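Local coordinates for protein flavodoxin (Bacillus cereus, PDB 6FSI) that binds FMN and probably serves as a low-potential electron donor to a number of redox enzymes, at residues M5-M10 against V34-D39. Sequence-based numbering, arbitrary orientation.
With FMN (flavin mononucleotide), chain B.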
ATOM      1  N   MET A   5       0.771   6.161   4.440  1.00  3.36           N
ATOM      2  CA  MET A   5       0.263   4.835   4.097  1.00  3.69           C
ATOM      3  C   MET A   5      -1.257   4.924   4.056  1.00  3.78           C
ATOM      4  O   MET A   5      -1.871   5.399   5.022  1.00  5.34           O
ATOM      5  CB  MET A   5       0.678   3.806   5.156  1.00  3.88           C
ATOM      6  CG  MET A   5       0.122   2.409   4.919  1.00  4.21           C
ATOM      7  SD  MET A   5       0.490   1.201   6.203  1.00  5.26           S
ATOM      8  CE  MET A   5       2.237   0.968   5.969  1.00  6.47           C
ATOM      9  N   ILE A   6      -1.867   4.437   2.983  0.62  3.47           N
ATOM     10  CA  ILE A   6      -3.319   4.380   2.866  0.62  3.78           C
ATOM     11  C   ILE A   6      -3.702   2.950   2.590  0.62  3.45           C
ATOM     12  O   ILE A   6      -3.263   2.366   1.585  0.62  3.66           O
ATOM     13  CB  ILE A   6      -3.839   5.322   1.778  0.62  4.67           C
ATOM     14  CG1 ILE A   6      -3.525   6.753   2.204  0.62  5.13           C
ATOM     15  CG2 ILE A   6      -5.341   5.098   1.532  0.62  6.15           C
ATOM     16  CD1 ILE A   6      -3.818   7.771   1.143  0.62  6.79           C
ATOM     17  N   PHE A   7      -4.511   2.375   3.483  1.00  3.52           N
ATOM     18  CA  PHE A   7      -4.857   0.957   3.391  1.00  3.72           C
ATOM     19  C   PHE A   7      -6.364   0.748   3.399  1.00  3.33           C
ATOM     20  O   PHE A   7      -7.123   1.556   3.950  1.00  3.78           O
ATOM     21  CB  PHE A   7      -4.190   0.092   4.504  1.00  4.68           C
ATOM     22  CG  PHE A   7      -4.849   0.246   5.836  1.00  4.65           C
ATOM     23  CD1 PHE A   7      -4.504   1.276   6.695  1.00  5.71           C
ATOM     24  CD2 PHE A   7      -5.893  -0.597   6.195  1.00  5.38           C
ATOM     25  CE1 PHE A   7      -5.185   1.449   7.886  1.00  6.46           C
ATOM     26  CE2 PHE A   7      -6.560  -0.429   7.385  1.00  6.15           C
ATOM     27  CZ  PHE A   7      -6.204   0.594   8.240  1.00  7.30           C
ATOM     28  N   ALA A   8      -6.772  -0.376   2.810  1.00  3.18           N
ATOM     29  CA  ALA A   8      -8.142  -0.872   2.868  1.00  3.63           C
ATOM     30  C   ALA A   8      -8.151  -2.253   3.509  1.00  3.63           C
ATOM     31  O   ALA A   8      -7.352  -3.116   3.131  1.00  4.39           O
ATOM     32  CB  ALA A   8      -8.726  -0.997   1.455  1.00  4.96           C
ATOM     33  N   SER A   9      -9.075  -2.470   4.445  1.00  3.52           N
ATOM     34  CA  SER A   9      -9.244  -3.772   5.069  1.00  4.04           C
ATOM     35  C   SER A   9     -10.689  -3.943   5.521  1.00  4.66           C
ATOM     36  O   SER A   9     -11.236  -3.108   6.251  1.00  6.60           O
ATOM     37  CB  SER A   9      -8.318  -3.940   6.276  1.00  4.30           C
ATOM     38  OG  SER A   9      -8.255  -5.275   6.738  1.00  4.02           O
ATOM     39  N   MET A  10     -11.289  -5.052   5.101  1.00  5.95           N
ATOM     40  CA  MET A  10     -12.641  -5.457   5.448  0.52  8.02           C
ATOM     41  C   MET A  10     -12.641  -6.399   6.647  1.00  6.44           C
ATOM     42  O   MET A  10     -13.356  -6.192   7.639  1.00  6.99           O
ATOM     43  CB  MET A  10     -13.182  -6.196   4.219  0.52 11.47           C
ATOM     44  CG  MET A  10     -14.577  -6.760   4.345  0.52 14.41           C
ATOM     45  SD  MET A  10     -15.788  -5.452   4.565  0.52 18.16           S
ATOM     46  CE  MET A  10     -15.879  -4.743   2.919  0.52 17.29           C
ATOM     47  N   VAL A  34      -0.718   6.924   8.885  1.00  4.62           N
ATOM     48  CA  VAL A  34      -1.456   5.755   8.414  1.00  4.40           C
ATOM     49  C   VAL A  34      -2.925   6.124   8.365  1.00  4.44           C
ATOM     50  O   VAL A  34      -3.484   6.555   9.380  1.00  5.79           O
ATOM     51  CB  VAL A  34      -1.233   4.546   9.327  1.00  5.23           C
ATOM     52  CG1 VAL A  34      -2.030   3.339   8.832  1.00  7.19           C
ATOM     53  CG2 VAL A  34       0.244   4.187   9.448  1.00  6.59           C
ATOM     54  N   ILE A  35      -3.557   5.955   7.208  1.00  4.18           N
ATOM     55  CA  ILE A  35      -4.938   6.363   6.970  1.00  4.28           C
ATOM     56  C   ILE A  35      -5.709   5.183   6.381  1.00  3.86           C
ATOM     57  O   ILE A  35      -5.273   4.586   5.383  1.00  5.35           O
ATOM     58  CB  ILE A  35      -5.006   7.575   6.013  1.00  5.76           C
ATOM     59  CG1 ILE A  35      -4.167   8.745   6.521  1.00  7.14           C
ATOM     60  CG2 ILE A  35      -6.471   7.966   5.819  1.00  8.93           C
ATOM     61  CD1 ILE A  35      -3.984   9.845   5.496  1.00  9.47           C
ATOM     62  N   ASP A  36      -6.866   4.877   6.951  1.00  4.54           N
ATOM     63  CA  ASP A  36      -7.804   3.891   6.414  1.00  4.58           C
ATOM     64  C   ASP A  36      -8.614   4.534   5.291  1.00  4.32           C
ATOM     65  O   ASP A  36      -9.152   5.635   5.460  1.00  5.31           O
ATOM     66  CB  ASP A  36      -8.713   3.445   7.581  1.00  6.96           C
ATOM     67  CG  ASP A  36      -9.610   2.262   7.252  1.00  6.68           C
ATOM     68  OD1 ASP A  36     -10.025   2.081   6.094  1.00  6.97           O
ATOM     69  OD2 ASP A  36      -9.885   1.497   8.187  1.00 10.01           O
ATOM     70  N   ILE A  37      -8.703   3.857   4.142  1.00  4.63           N
ATOM     71  CA  ILE A  37      -9.488   4.364   3.012  1.00  4.89           C
ATOM     72  C   ILE A  37     -10.934   4.648   3.398  1.00  5.38           C
ATOM     73  O   ILE A  37     -11.593   5.480   2.761  1.00  6.24           O
ATOM     74  CB  ILE A  37      -9.400   3.390   1.814  1.00  6.34           C
ATOM     75  CG1 ILE A  37      -9.854   4.023   0.494  1.00  7.27           C
ATOM     76  CG2 ILE A  37     -10.253   2.133   2.079  1.00  7.36           C
ATOM     77  CD1 ILE A  37      -8.958   5.110  -0.006  1.00  9.65           C
ATOM     78  N   MET A  38     -11.463   3.955   4.426  0.77  6.11           N
ATOM     79  CA  MET A  38     -12.838   4.188   4.862  0.77  7.85           C
ATOM     80  C   MET A  38     -13.026   5.586   5.418  0.77  9.18           C
ATOM     81  O   MET A  38     -14.168   6.050   5.505  0.77 12.28           O
ATOM     82  CB  MET A  38     -13.265   3.151   5.906  0.77  8.97           C
ATOM     83  CG  MET A  38     -13.680   1.821   5.293  0.77  9.69           C
ATOM     84  SD  MET A  38     -14.002   0.489   6.484  0.77 13.64           S
ATOM     85  CE  MET A  38     -14.709  -0.743   5.390  0.77 10.17           C
ATOM     86  N   ASP A  39     -11.936   6.273   5.765  1.00  7.94           N
ATOM     87  CA  ASP A  39     -11.958   7.659   6.226  1.00  8.90           C
ATOM     88  C   ASP A  39     -11.853   8.665   5.076  1.00  9.00           C
ATOM     89  O   ASP A  39     -11.730   9.877   5.312  1.00 11.29           O
ATOM     90  CB  ASP A  39     -10.907   7.842   7.321  1.00 11.01           C
ATOM     91  CG  ASP A  39     -11.182   6.950   8.526  1.00 12.26           C
ATOM     92  OD1 ASP A  39     -12.347   6.515   8.719  1.00 15.28           O
ATOM     93  OD2 ASP A  39     -10.244   6.672   9.290  1.00 11.68           O
TER
HETATM   94  N1  FMN B1001      -8.940 -12.232  -3.319  1.00  9.92           N
HETATM   95  C2  FMN B1001      -8.126 -12.275  -4.439  1.00  9.71           C
HETATM   96  O2  FMN B1001      -6.921 -12.527  -4.279  1.00  8.92           O
HETATM   97  N3  FMN B1001      -8.695 -12.080  -5.695  1.00  9.96           N
HETATM   98  C4  FMN B1001     -10.015 -11.761  -5.907  1.00 10.67           C
HETATM   99  O4  FMN B1001     -10.426 -11.605  -7.098  1.00 11.61           O
HETATM  100  C4A FMN B1001     -10.819 -11.687  -4.746  1.00 11.58           C
HETATM  101  N5  FMN B1001     -12.166 -11.342  -4.785  1.00 15.35           N
HETATM  102  C5A FMN B1001     -12.967 -11.456  -3.639  1.00 15.43           C
HETATM  103  C6  FMN B1001     -14.335 -11.216  -3.711  1.00 17.24           C
HETATM  104  C7  FMN B1001     -15.152 -11.316  -2.592  1.00 17.23           C
HETATM  105  C7M FMN B1001     -16.630 -11.005  -2.724  1.00 17.71           C
HETATM  106  C8  FMN B1001     -14.580 -11.639  -1.355  1.00 17.05           C
HETATM  107  C8M FMN B1001     -15.491 -11.740  -0.159  1.00 17.88           C
HETATM  108  C9  FMN B1001     -13.190 -11.862  -1.260  1.00 13.46           C
HETATM  109  C9A FMN B1001     -12.386 -11.745  -2.404  1.00 11.76           C
HETATM  110  N10 FMN B1001     -11.015 -11.973  -2.332  1.00 10.77           N
HETATM  111  C10 FMN B1001     -10.255 -11.942  -3.478  1.00 10.63           C
HETATM  112  C1' FMN B1001     -10.367 -12.355  -1.025  1.00 11.59           C
HETATM  113  C2' FMN B1001      -9.969 -11.197  -0.108  1.00 10.87           C
HETATM  114  O2' FMN B1001      -9.064 -10.309  -0.751  1.00 11.82           O
HETATM  115  C3' FMN B1001      -9.306 -11.818   1.141  1.00  9.51           C
HETATM  116  O3' FMN B1001     -10.268 -12.437   1.985  1.00 11.04           O
HETATM  117  C4' FMN B1001      -8.470 -10.854   1.997  1.00  9.20           C
HETATM  118  O4' FMN B1001      -7.784 -11.532   3.075  1.00  6.57           O
HETATM  119  C5' FMN B1001      -9.300  -9.712   2.570  1.00  8.80           C
HETATM  120  O5' FMN B1001      -8.345  -8.824   3.187  1.00  5.96           O
HETATM  121  P   FMN B1001      -8.903  -8.003   4.388  1.00  4.74           P
HETATM  122  O1P FMN B1001      -8.976  -8.883   5.590  1.00  5.43           O
HETATM  123  O2P FMN B1001      -7.930  -6.894   4.638  1.00  4.57           O
HETATM  124  O3P FMN B1001     -10.281  -7.475   4.034  1.00  6.47           O
HETATM  125  O   HOH W   1     -10.876  -0.276   5.004  1.00  7.04           O
HETATM  126  O   HOH W   2     -10.372  -1.288   8.512  1.00 13.73           O
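Asp36 OD1 accepts two hydrogen bonds: one from water 1, which leads across the contact to Ser9 N, and one from Met38 N of its own segment, which reaches OD1 at 2.9 Å from above the carboxylate plane, closing an Asx turn as the chain leaves its strand. A second water bridges Asp36 OD2 to Ser9 O. Asp36 CA also lies over one face of the Phe7 ring, toward its rim, 4.2 Å from the centroid and 23° off the normal, a CH-pi contact, while Val34 CG1 meets the ring edge at CE1. With chi1 at 76°, Phe7 CG lies between its own N and carbonyl carbon, which carries the ring over the neighbouring strand. Three backbone hydrogen bonds, Ile35 N to Met5 O, Phe7 N to Ile35 O and Ile37 N to Phe7 O, the last 2.8 Å and 171° at the hydrogen, set the parallel register. On the face opposite Phe7, Ile6 CG2 packs on Ile37 CD1; past the bridged residues Ala8 CB meets Ile37 CG2 at 3.5 Å. Beyond the strand, Ser9 OG and Met10 N hydrogen-bond FMN O2P (2.7 Å) and O3P (2.8 Å), in the phosphate-binding loop that follows the first strand of the flavodoxin fold's beta-alpha-beta unit.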